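Local coordinates for cytidine deaminase (Mycobacterium tuberculosis, PDB 4WIG), which catalyses the zinc-dependent hydrolytic deamination of cytidine and 2'-deoxycytidine to uridine and 2'-deoxyuridine, and works as a homotetramer, at residues Cys56-Val61 / Gly90-Val95; Phe27-Ala32 / Leu76-Gly81. The protein carries 1 engineered substitution. One frame throughout, in Å; residues are numbered along the deposited sequence.

Contact 1 (Cys56-Val61 with Gly90-Val95) joins the starts of helices 57-67 and 90-100 at the zinc ion. Contact 2 (Phe27-Ala32 with Leu76-Gly81) pairs strands 29-35 and 73-80 inside the mixed sheet. They lie about 11 Å apart, centre to centre. The segments alternate along the chain: strand 29-35, helix 57-67, strand 73-80, helix 90-100. Helix 57-67 packs directly on the paired strands. Ala57 CB meets Val29 CG1 at 3.7 Å, and Val61 CG2 lies 3.6 Å from Ala31 O. Glu58 CD approaches Cys78 SG at 3.8 Å. The sheet thus forms the floor beneath the helix that carries a zinc ligand and the probable proton donor.

Contact 1: residues Cys56-Val61 / Gly90-Val95; sequences CAECAV and GRCRQV. With ZN (zinc ion), chain C.
Cys56 and Cys92 turn their sulfurs toward each other with nearly the same first torsion, each SG swung opposite its own carbonyl carbon (chi1 -78° and -71°). Both SG atoms bind the zinc ion, Cys56 SG and Cys92 SG each at 2.3 Å. Cys89 supplies the third thiolate. A water completes the site, with its oxygen 1.9 Å from the zinc. That water donates a hydrogen bond to Glu58 OE2 at 2.6 Å. The Glu58 chain bends at chi2, and its carboxylate lies against Cys92, with CD 3.7 Å from Cys92 SG. Arg91 reaches across from the second helix through a chain bent at chi2 and chi3. Its NH1 donates to Cys56 SG at 3.3 Å, with the sulfur close to the guanidinium plane. Cys59 SG is not a zinc ligand. It touches Arg91 CD at 3.6 Å and Val95 CG2 at 4.0 Å. The helix segments run nearly parallel, 17° apart. This is the zinc site of the cytidine deaminase family. The Arg91 bond would draw some negative charge from the Cys56 thiolate. The zinc-bound water is probably the hydrolytic nucleophile, and Glu58, the likely proton donor as in related enzymes, is suitably placed to relay its proton.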
loop_
_atom_site.group_PDB
_atom_site.type_symbol
_atom_site.label_atom_id
_atom_site.label_comp_id
_atom_site.label_asym_id
_atom_site.label_seq_id
_atom_site.Cartn_x
_atom_site.Cartn_y
_atom_site.Cartn_z
ATOM N N CYS A 56 -2.475 -3.073 8.334
ATOM C CA CYS A 56 -3.541 -3.907 8.877
ATOM C C CYS A 56 -3.001 -4.927 9.865
ATOM O O CYS A 56 -1.882 -5.423 9.702
ATOM C CB CYS A 56 -4.250 -4.661 7.759
ATOM S SG CYS A 56 -5.436 -3.683 6.809
ATOM N N ALA A 57 -3.821 -5.277 10.854
ATOM C CA ALA A 57 -3.469 -6.301 11.839
ATOM C C ALA A 57 -3.029 -7.614 11.201
ATOM O O ALA A 57 -2.080 -8.248 11.653
ATOM C CB ALA A 57 -4.659 -6.554 12.771
ATOM N N GLU A 58 -3.762 -8.035 10.175
ATOM C CA GLU A 58 -3.509 -9.298 9.516
ATOM C C GLU A 58 -2.155 -9.283 8.807
ATOM O O GLU A 58 -1.446 -10.294 8.822
ATOM C CB GLU A 58 -4.636 -9.645 8.542
ATOM C CG GLU A 58 -6.025 -9.596 9.163
ATOM C CD GLU A 58 -6.705 -8.244 9.006
ATOM O OE1 GLU A 58 -6.183 -7.229 9.523
ATOM O OE2 GLU A 58 -7.780 -8.189 8.376
ATOM N N CYS A 59 -1.788 -8.145 8.217
ATOM C CA CYS A 59 -0.444 -7.979 7.663
ATOM C C CYS A 59 0.619 -8.021 8.750
ATOM O O CYS A 59 1.677 -8.597 8.543
ATOM C CB CYS A 59 -0.317 -6.684 6.865
ATOM S SG CYS A 59 -1.260 -6.753 5.325
ATOM N N ALA A 60 0.331 -7.408 9.899
ATOM C CA ALA A 60 1.227 -7.483 11.052
ATOM C C ALA A 60 1.442 -8.950 11.495
ATOM O O ALA A 60 2.554 -9.331 11.853
ATOM C CB ALA A 60 0.700 -6.636 12.207
ATOM N N VAL A 61 0.382 -9.763 11.459
ATOM C CA VAL A 61 0.504 -11.202 11.729
ATOM C C VAL A 61 1.507 -11.897 10.799
ATOM O O VAL A 61 2.322 -12.720 11.244
ATOM C CB VAL A 61 -0.875 -11.903 11.643
ATOM C CG1 VAL A 61 -0.740 -13.411 11.536
ATOM C CG2 VAL A 61 -1.724 -11.527 12.851
ATOM N N GLY A 90 -9.879 -6.902 1.616
ATOM C CA GLY A 90 -9.437 -7.627 0.416
ATOM C C GLY A 90 -7.930 -7.759 0.313
ATOM O O GLY A 90 -7.429 -8.790 -0.123
ATOM N N ARG A 91 -7.221 -6.692 0.692
ATOM C CA ARG A 91 -5.761 -6.656 0.663
ATOM C C ARG A 91 -5.229 -7.768 1.552
ATOM O O ARG A 91 -4.396 -8.583 1.146
ATOM C CB ARG A 91 -5.269 -5.272 1.131
ATOM C CG ARG A 91 -3.761 -5.088 1.272
ATOM C CD ARG A 91 -3.277 -5.312 2.694
ATOM N NE ARG A 91 -3.686 -4.257 3.624
ATOM C CZ ARG A 91 -3.082 -3.071 3.740
ATOM N NH1 ARG A 91 -3.525 -2.188 4.633
ATOM N NH2 ARG A 91 -2.061 -2.750 2.951
ATOM N N CYS A 92 -5.737 -7.796 2.776
ATOM C CA CYS A 92 -5.370 -8.817 3.746
ATOM C C CYS A 92 -5.755 -10.231 3.312
ATOM O O CYS A 92 -5.005 -11.176 3.568
ATOM C CB CYS A 92 -5.969 -8.473 5.111
ATOM S SG CYS A 92 -5.157 -7.069 5.874
ATOM N N ARG A 93 -6.884 -10.386 2.625
ATOM C CA ARG A 93 -7.224 -11.703 2.069
ATOM C C ARG A 93 -6.131 -12.175 1.096
ATOM O O ARG A 93 -5.714 -13.328 1.148
ATOM C CB ARG A 93 -8.602 -11.690 1.410
ATOM C CG ARG A 93 -9.722 -11.550 2.428
ATOM C CD ARG A 93 -11.117 -11.576 1.817
ATOM N NE ARG A 93 -12.076 -10.986 2.746
ATOM C CZ ARG A 93 -13.403 -11.031 2.628
ATOM N NH1 ARG A 93 -13.981 -11.656 1.621
ATOM N NH2 ARG A 93 -14.148 -10.436 3.540
ATOM N N GLN A 94 -5.622 -11.266 0.264
ATOM C CA GLN A 94 -4.568 -11.631 -0.696
ATOM C C GLN A 94 -3.268 -11.947 0.040
ATOM O O GLN A 94 -2.636 -12.965 -0.237
ATOM C CB GLN A 94 -4.339 -10.531 -1.742
ATOM C CG GLN A 94 -3.461 -10.978 -2.910
ATOM C CD GLN A 94 -4.190 -11.830 -3.950
ATOM O OE1 GLN A 94 -5.295 -11.492 -4.396
ATOM N NE2 GLN A 94 -3.560 -12.922 -4.362
ATOM N N VAL A 95 -2.887 -11.095 0.994
ATOM C CA VAL A 95 -1.667 -11.315 1.758
ATOM C C VAL A 95 -1.726 -12.652 2.520
ATOM O O VAL A 95 -0.784 -13.441 2.465
ATOM C CB VAL A 95 -1.359 -10.133 2.713
ATOM C CG1 VAL A 95 -0.187 -10.460 3.627
ATOM C CG2 VAL A 95 -1.051 -8.868 1.917
HETATM ZN ZN ZN C . -6.684 -5.390 5.887
HETATM O O HOH W 1 -8.082 -5.977 7.082
#

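Contact 2: residues Phe27-Ala32 / Leu76-Gly81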
loop_
_atom_site.group_PDB
_atom_site.type_symbol
_atom_site.label_atom_id
_atom_site.label_comp_id
_atom_site.label_asym_id
_atom_site.label_seq_id
_atom_site.Cartn_x
_atom_site.Cartn_y
_atom_site.Cartn_z
ATOM N N PHE A 27 -9.988 3.077 15.389
ATOM C CA PHE A 27 -10.584 1.774 15.143
ATOM C C PHE A 27 -9.522 0.715 15.377
ATOM O O PHE A 27 -8.751 0.407 14.474
ATOM C CB PHE A 27 -11.138 1.680 13.716
ATOM C CG PHE A 27 -11.911 0.414 13.455
ATOM C CD1 PHE A 27 -13.046 0.121 14.189
ATOM C CD2 PHE A 27 -11.507 -0.487 12.485
ATOM C CE1 PHE A 27 -13.761 -1.043 13.958
ATOM C CE2 PHE A 27 -12.223 -1.657 12.249
ATOM C CZ PHE A 27 -13.351 -1.930 12.987
ATOM N N ALA A 28 -9.466 0.182 16.596
ATOM C CA ALA A 28 -8.436 -0.803 16.950
ATOM C C ALA A 28 -8.789 -2.152 16.359
ATOM O O ALA A 28 -9.935 -2.555 16.384
ATOM C CB ALA A 28 -8.279 -0.930 18.451
ATOM N N VAL A 29 -7.792 -2.819 15.794
ATOM C CA VAL A 29 -7.988 -4.163 15.269
ATOM C C VAL A 29 -6.848 -5.026 15.752
ATOM O O VAL A 29 -5.724 -4.579 15.769
ATOM C CB VAL A 29 -8.039 -4.183 13.741
ATOM C CG1 VAL A 29 -8.186 -5.613 13.236
ATOM C CG2 VAL A 29 -9.190 -3.320 13.242
ATOM N N GLY A 30 -7.151 -6.261 16.155
ATOM C CA GLY A 30 -6.117 -7.219 16.512
ATOM C C GLY A 30 -6.337 -8.512 15.763
ATOM O O GLY A 30 -7.474 -8.835 15.408
ATOM N N ALA A 31 -5.263 -9.259 15.523
ATOM C CA ALA A 31 -5.391 -10.545 14.891
ATOM C C ALA A 31 -4.417 -11.536 15.490
ATOM O O ALA A 31 -3.368 -11.155 15.996
ATOM C CB ALA A 31 -5.185 -10.417 13.388
ATOM N N ALA A 32 -4.787 -12.806 15.436
ATOM C CA ALA A 32 -3.935 -13.878 15.925
ATOM C C ALA A 32 -4.103 -15.085 15.024
ATOM O O ALA A 32 -5.212 -15.377 14.564
ATOM C CB ALA A 32 -4.299 -14.234 17.354
ATOM N N LEU A 76 -6.760 -18.108 11.487
ATOM C CA LEU A 76 -6.652 -16.740 11.919
ATOM C C LEU A 76 -8.000 -16.194 12.449
ATOM O O LEU A 76 -9.044 -16.413 11.852
ATOM C CB LEU A 76 -6.157 -15.869 10.748
ATOM C CG LEU A 76 -5.944 -14.390 11.059
ATOM C CD1 LEU A 76 -4.718 -13.841 10.349
ATOM C CD2 LEU A 76 -7.168 -13.561 10.705
ATOM N N ALA A 77 -7.951 -15.465 13.566
ATOM C CA ALA A 77 -9.082 -14.674 14.058
ATOM C C ALA A 77 -8.707 -13.193 14.035
ATOM O O ALA A 77 -7.596 -12.830 14.408
ATOM C CB ALA A 77 -9.469 -15.088 15.484
ATOM N N CYS A 78 -9.641 -12.357 13.593
ATOM C CA CYS A 78 -9.471 -10.903 13.561
ATOM C C CYS A 78 -10.650 -10.273 14.287
ATOM O O CYS A 78 -11.788 -10.607 14.012
ATOM C CB CYS A 78 -9.467 -10.420 12.118
ATOM S SG CYS A 78 -9.117 -8.665 11.907
ATOM N N VAL A 79 -10.371 -9.373 15.214
ATOM C CA VAL A 79 -11.412 -8.737 16.006
ATOM C C VAL A 79 -11.183 -7.239 16.102
ATOM O O VAL A 79 -10.061 -6.754 15.943
ATOM C CB VAL A 79 -11.499 -9.338 17.435
ATOM C CG1 VAL A 79 -11.769 -10.849 17.362
ATOM C CG2 VAL A 79 -10.221 -9.044 18.212
ATOM N N ASP A 80 -12.254 -6.510 16.377
ATOM C CA ASP A 80 -12.161 -5.081 16.631
ATOM C C ASP A 80 -11.882 -4.804 18.129
ATOM O O ASP A 80 -11.681 -5.740 18.898
ATOM C CB ASP A 80 -13.409 -4.384 16.115
ATOM C CG ASP A 80 -14.650 -4.624 16.977
ATOM O OD1 ASP A 80 -14.574 -5.228 18.072
ATOM O OD2 ASP A 80 -15.726 -4.208 16.508
ATOM N N GLY A 81 -11.853 -3.522 18.515
ATOM C CA GLY A 81 -11.546 -3.112 19.890
ATOM C C GLY A 81 -12.533 -3.639 20.921
ATOM O O GLY A 81 -12.201 -3.750 22.095
#
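Val29 and Cys78 meet on the face of the strand pair that also carries Ala31. From Val29 CB, the nearest atom across the pair is Val79 O at 3.9 Å. The CG1 branch lies anti to the backbone N (chi1 178°), and this brings it close to Cys78 SG at 3.5 Å. CG1 also lies beside Val79 O. Cys78 SG, likewise anti to its own backbone N, comes near Gly30 O as well. Next along this face, Ala31 CB faces Cys78 CB across a non-hydrogen-bonded pair.

From Gly30 to Ala32, the backbone forms a regular antiparallel ladder with Ala77 to Val79. Gly30 and Val79 make a hydrogen-bonded pair: Gly30 N donates to Val79 O at 3.0 Å, and Val79 N returns a bond to Gly30 O. Ala32 and Ala77 do the same, with Ala77 N to Ala32 O at 2.9 Å. Between the two pairs, Ala31 CA makes a CA-H...O contact with Ala77 O at 3.2 Å.

These are neighbouring strands of the mixed sheet in the cytidine deaminase fold, where helices pack on both faces. Helix 57-67 covers the face with Val29, Ala31 and Cys78, while helix 6-17 lies over the face with Ala32 and Val79.

Toward the start of segment 27-32, Phe27 reaches across to Asp80. Phe27 CZ lies 4.0 Å from Asp80 CB, and the ring and carboxylate planes stand 89° apart. The carboxylate is engaged by the following loop, where Asp80 OD1 accepts a hydrogen bond from Ser84 N. Phe27 O accepts a hydrogen bond from Asn45 ND2, and Val29 N donates to Asn45 OD1 of this residue, which probably binds substrate, as in related enzymes.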